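TRNA (guanine(26)-N(2))-dimethyltransferase (Pyrococcus horikoshii, PDB 2DUL) probably dimethylates N2 of guanine 26 in a number of tRNAs, with S-adenosyl-L-methionine as methyl donor. Local coordinates at residues Y84-F95 with E101-K109. Residues are numbered along the deposited sequence; the frame is centred on the assembly and turned at random.
Sequences YELMKRNVMLNF and ESKGRAILK
Y84 donates its phenol hydroxyl to E101, OH lying 2.9 Å from OE1, which sits at the ring's edge while the hydroxyl meets the carboxylate from 43° out of its plane. K88 crosses the E101 side chain at about a right angle and forms a salt bridge to it; its NZ is 3.1 Å from OE1 and OE2 alike, in two weak hydrogen bonds. NZ also binds OE2 of E85, one turn back, which is likely to ease the repulsion between the two glutamates. A chi1 of 177° places Y84 CG opposite the backbone N and carries the ring toward the turn at G104; K88 CG lies over the rim of one face. A leucine in place of the tyrosine would probably cost E101 OE1 its phenol donor, leaving the weak bond from K88, and open a gap beside G104. Farther along, A106 CB approaches K88 CD at 4.2 Å, and L108 CD2 packs on F95 CB (3.6 Å) and M92 SD. The Y84 and H118 rings meet, close to D78, predicted to bind S-adenosyl-L-methionine. Residues 84-94 run at 10° to strand 105-109, an antiparallel strand near one edge of the Rossmann-like sheet of a class I methyltransferase.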
loop_
_atom_site.group_PDB
_atom_site.type_symbol
_atom_site.label_atom_id
_atom_site.label_comp_id
_atom_site.label_asym_id
_atom_site.label_seq_id
_atom_site.Cartn_x
_atom_site.Cartn_y
_atom_site.Cartn_z
ATOM N N TYR A 84 24.834 1.897 3.056
ATOM C CA TYR A 84 25.112 1.871 4.492
ATOM C C TYR A 84 25.953 3.080 4.916
ATOM O O TYR A 84 25.647 3.748 5.906
ATOM C CB TYR A 84 25.843 0.578 4.860
ATOM C CG TYR A 84 26.236 0.490 6.320
ATOM C CD1 TYR A 84 25.268 0.404 7.324
ATOM C CD2 TYR A 84 27.577 0.489 6.699
ATOM C CE1 TYR A 84 25.630 0.316 8.673
ATOM C CE2 TYR A 84 27.954 0.404 8.044
ATOM C CZ TYR A 84 26.973 0.316 9.026
ATOM O OH TYR A 84 27.339 0.211 10.352
ATOM N N GLU A 85 27.014 3.358 4.166
ATOM C CA GLU A 85 27.875 4.495 4.478
ATOM C C GLU A 85 27.096 5.806 4.413
ATOM O O GLU A 85 27.267 6.686 5.259
ATOM C CB GLU A 85 29.054 4.557 3.503
ATOM C CG GLU A 85 30.079 3.446 3.688
ATOM C CD GLU A 85 30.699 3.450 5.073
ATOM O OE1 GLU A 85 31.185 4.517 5.512
ATOM O OE2 GLU A 85 30.704 2.383 5.725
ATOM N N LEU A 86 26.232 5.932 3.410
ATOM C CA LEU A 86 25.441 7.144 3.240
ATOM C C LEU A 86 24.375 7.269 4.324
ATOM O O LEU A 86 24.044 8.375 4.761
ATOM C CB LEU A 86 24.788 7.156 1.857
ATOM C CG LEU A 86 24.005 8.425 1.508
ATOM C CD1 LEU A 86 24.881 9.650 1.729
ATOM C CD2 LEU A 86 23.532 8.349 0.061
ATOM N N MET A 87 23.831 6.135 4.754
ATOM C CA MET A 87 22.818 6.140 5.801
ATOM C C MET A 87 23.412 6.698 7.095
ATOM O O MET A 87 22.797 7.529 7.756
ATOM C CB MET A 87 22.276 4.719 6.007
ATOM C CG MET A 87 21.321 4.271 4.899
ATOM S SD MET A 87 21.028 2.479 4.804
ATOM C CE MET A 87 20.193 2.201 6.291
ATOM N N LYS A 88 24.613 6.253 7.448
ATOM C CA LYS A 88 25.270 6.740 8.661
ATOM C C LYS A 88 25.490 8.257 8.591
ATOM O O LYS A 88 25.266 8.979 9.563
ATOM C CB LYS A 88 26.616 6.032 8.863
ATOM C CG LYS A 88 26.512 4.553 9.226
ATOM C CD LYS A 88 27.887 3.948 9.533
ATOM C CE LYS A 88 28.804 3.970 8.313
ATOM N NZ LYS A 88 30.165 3.424 8.612
ATOM N N ARG A 89 25.921 8.740 7.430
ATOM C CA ARG A 89 26.158 10.168 7.252
ATOM C C ARG A 89 24.867 10.972 7.383
ATOM O O ARG A 89 24.820 11.984 8.089
ATOM C CB ARG A 89 26.778 10.436 5.879
ATOM C CG ARG A 89 28.069 9.683 5.628
ATOM C CD ARG A 89 28.741 10.166 4.351
ATOM N NE ARG A 89 28.994 11.604 4.395
ATOM C CZ ARG A 89 29.710 12.265 3.490
ATOM N NH1 ARG A 89 29.886 13.575 3.613
ATOM N NH2 ARG A 89 30.254 11.616 2.468
ATOM N N ASN A 90 23.815 10.524 6.708
ATOM C CA ASN A 90 22.554 11.243 6.763
ATOM C C ASN A 90 21.924 11.242 8.142
ATOM O O ASN A 90 21.301 12.224 8.537
ATOM C CB ASN A 90 21.578 10.696 5.718
ATOM C CG ASN A 90 21.992 11.057 4.305
ATOM O OD1 ASN A 90 22.612 12.099 4.084
ATOM N ND2 ASN A 90 21.643 10.210 3.340
ATOM N N VAL A 91 22.085 10.151 8.879
ATOM C CA VAL A 91 21.521 10.097 10.221
ATOM C C VAL A 91 22.215 11.138 11.098
ATOM O O VAL A 91 21.563 11.875 11.837
ATOM C CB VAL A 91 21.680 8.691 10.845
ATOM C CG1 VAL A 91 21.404 8.741 12.346
ATOM C CG2 VAL A 91 20.709 7.728 10.179
ATOM N N MET A 92 23.536 11.221 10.994
ATOM C CA MET A 92 24.285 12.181 11.793
ATOM C C MET A 92 24.081 13.617 11.325
ATOM O O MET A 92 24.460 14.566 12.010
ATOM C CB MET A 92 25.770 11.820 11.798
ATOM C CG MET A 92 26.045 10.526 12.545
ATOM S SD MET A 92 24.977 10.384 14.017
ATOM C CE MET A 92 25.747 11.591 15.128
ATOM N N LEU A 93 23.470 13.770 10.157
ATOM C CA LEU A 93 23.197 15.094 9.621
ATOM C C LEU A 93 21.905 15.612 10.241
ATOM O O LEU A 93 21.631 16.810 10.216
ATOM C CB LEU A 93 23.051 15.024 8.097
ATOM C CG LEU A 93 22.860 16.343 7.344
ATOM C CD1 LEU A 93 24.032 17.270 7.639
ATOM C CD2 LEU A 93 22.751 16.069 5.849
ATOM N N ASN A 94 21.126 14.703 10.818
ATOM C CA ASN A 94 19.847 15.060 11.419
ATOM C C ASN A 94 19.762 14.823 12.924
ATOM O O ASN A 94 18.802 15.243 13.569
ATOM C CB ASN A 94 18.732 14.279 10.721
ATOM C CG ASN A 94 18.580 14.667 9.267
ATOM O OD1 ASN A 94 17.929 15.658 8.948
ATOM N ND2 ASN A 94 19.201 13.900 8.378
ATOM N N PHE A 95 20.765 14.153 13.480
ATOM C CA PHE A 95 20.787 13.860 14.908
ATOM C C PHE A 95 22.177 14.097 15.486
ATOM O O PHE A 95 23.180 13.986 14.782
ATOM C CB PHE A 95 20.383 12.402 15.144
ATOM C CG PHE A 95 18.969 12.093 14.747
ATOM C CD1 PHE A 95 17.921 12.308 15.634
ATOM C CD2 PHE A 95 18.681 11.605 13.477
ATOM C CE1 PHE A 95 16.604 12.042 15.262
ATOM C CE2 PHE A 95 17.368 11.337 13.096
ATOM C CZ PHE A 95 16.326 11.555 13.992
ATOM N N GLU A 101 29.551 2.359 16.139
ATOM C CA GLU A 101 29.563 1.312 15.123
ATOM C C GLU A 101 30.428 0.100 15.445
ATOM O O GLU A 101 31.519 0.225 15.995
ATOM C CB GLU A 101 30.024 1.885 13.782
ATOM C CG GLU A 101 29.892 0.905 12.625
ATOM C CD GLU A 101 30.458 1.447 11.326
ATOM O OE1 GLU A 101 30.212 0.827 10.271
ATOM O OE2 GLU A 101 31.157 2.484 11.361
ATOM N N SER A 102 29.928 -1.075 15.077
ATOM C CA SER A 102 30.643 -2.326 15.287
ATOM C C SER A 102 30.089 -3.433 14.392
ATOM O O SER A 102 28.936 -3.842 14.526
ATOM C CB SER A 102 30.558 -2.746 16.758
ATOM O OG SER A 102 29.213 -2.787 17.199
ATOM N N LYS A 103 30.926 -3.892 13.466
ATOM C CA LYS A 103 30.576 -4.965 12.538
ATOM C C LYS A 103 29.301 -4.775 11.714
ATOM O O LYS A 103 28.355 -5.556 11.826
ATOM C CB LYS A 103 30.499 -6.295 13.295
ATOM C CG LYS A 103 31.848 -6.810 13.785
ATOM C CD LYS A 103 31.687 -8.088 14.598
ATOM C CE LYS A 103 33.038 -8.655 15.019
ATOM N NZ LYS A 103 33.856 -7.670 15.787
ATOM N N GLY A 104 29.283 -3.744 10.878
ATOM C CA GLY A 104 28.131 -3.504 10.029
ATOM C C GLY A 104 26.863 -3.042 10.720
ATOM O O GLY A 104 25.771 -3.184 10.166
ATOM N N ARG A 105 26.999 -2.488 11.922
ATOM C CA ARG A 105 25.848 -1.989 12.668
ATOM C C ARG A 105 26.249 -0.766 13.502
ATOM O O ARG A 105 27.221 -0.808 14.255
ATOM C CB ARG A 105 25.292 -3.099 13.565
ATOM C CG ARG A 105 24.171 -2.672 14.489
ATOM C CD ARG A 105 23.511 -3.887 15.122
ATOM N NE ARG A 105 22.668 -4.605 14.167
ATOM C CZ ARG A 105 22.365 -5.896 14.253
ATOM N NH1 ARG A 105 21.585 -6.459 13.339
ATOM N NH2 ARG A 105 22.860 -6.633 15.240
ATOM N N ALA A 106 25.505 0.327 13.348
ATOM C CA ALA A 106 25.788 1.563 14.078
ATOM C C ALA A 106 24.541 1.965 14.846
ATOM O O ALA A 106 23.453 2.030 14.281
ATOM C CB ALA A 106 26.194 2.668 13.105
ATOM N N ILE A 107 24.705 2.255 16.132
ATOM C CA ILE A 107 23.572 2.592 16.975
ATOM C C ILE A 107 23.715 3.913 17.719
ATOM O O ILE A 107 24.755 4.187 18.318
ATOM C CB ILE A 107 23.343 1.467 18.003
ATOM C CG1 ILE A 107 23.201 0.132 17.266
ATOM C CG2 ILE A 107 22.104 1.763 18.843
ATOM C CD1 ILE A 107 23.135 -1.077 18.176
ATOM N N LEU A 108 22.662 4.725 17.673
ATOM C CA LEU A 108 22.643 6.016 18.358
ATOM C C LEU A 108 21.548 5.951 19.416
ATOM O O LEU A 108 20.381 5.756 19.091
ATOM C CB LEU A 108 22.339 7.139 17.364
ATOM C CG LEU A 108 22.250 8.574 17.907
ATOM C CD1 LEU A 108 23.596 9.029 18.469
ATOM C CD2 LEU A 108 21.822 9.500 16.779
ATOM N N LYS A 109 21.913 6.111 20.683
ATOM C CA LYS A 109 20.910 6.030 21.743
ATOM C C LYS A 109 20.488 7.382 22.314
ATOM O O LYS A 109 20.812 7.710 23.455
ATOM C CB LYS A 109 21.418 5.122 22.870
ATOM C CG LYS A 109 21.646 3.674 22.428
ATOM C CD LYS A 109 21.864 2.735 23.611
ATOM C CE LYS A 109 21.920 1.282 23.148
ATOM N NZ LYS A 109 22.075 0.321 24.275
#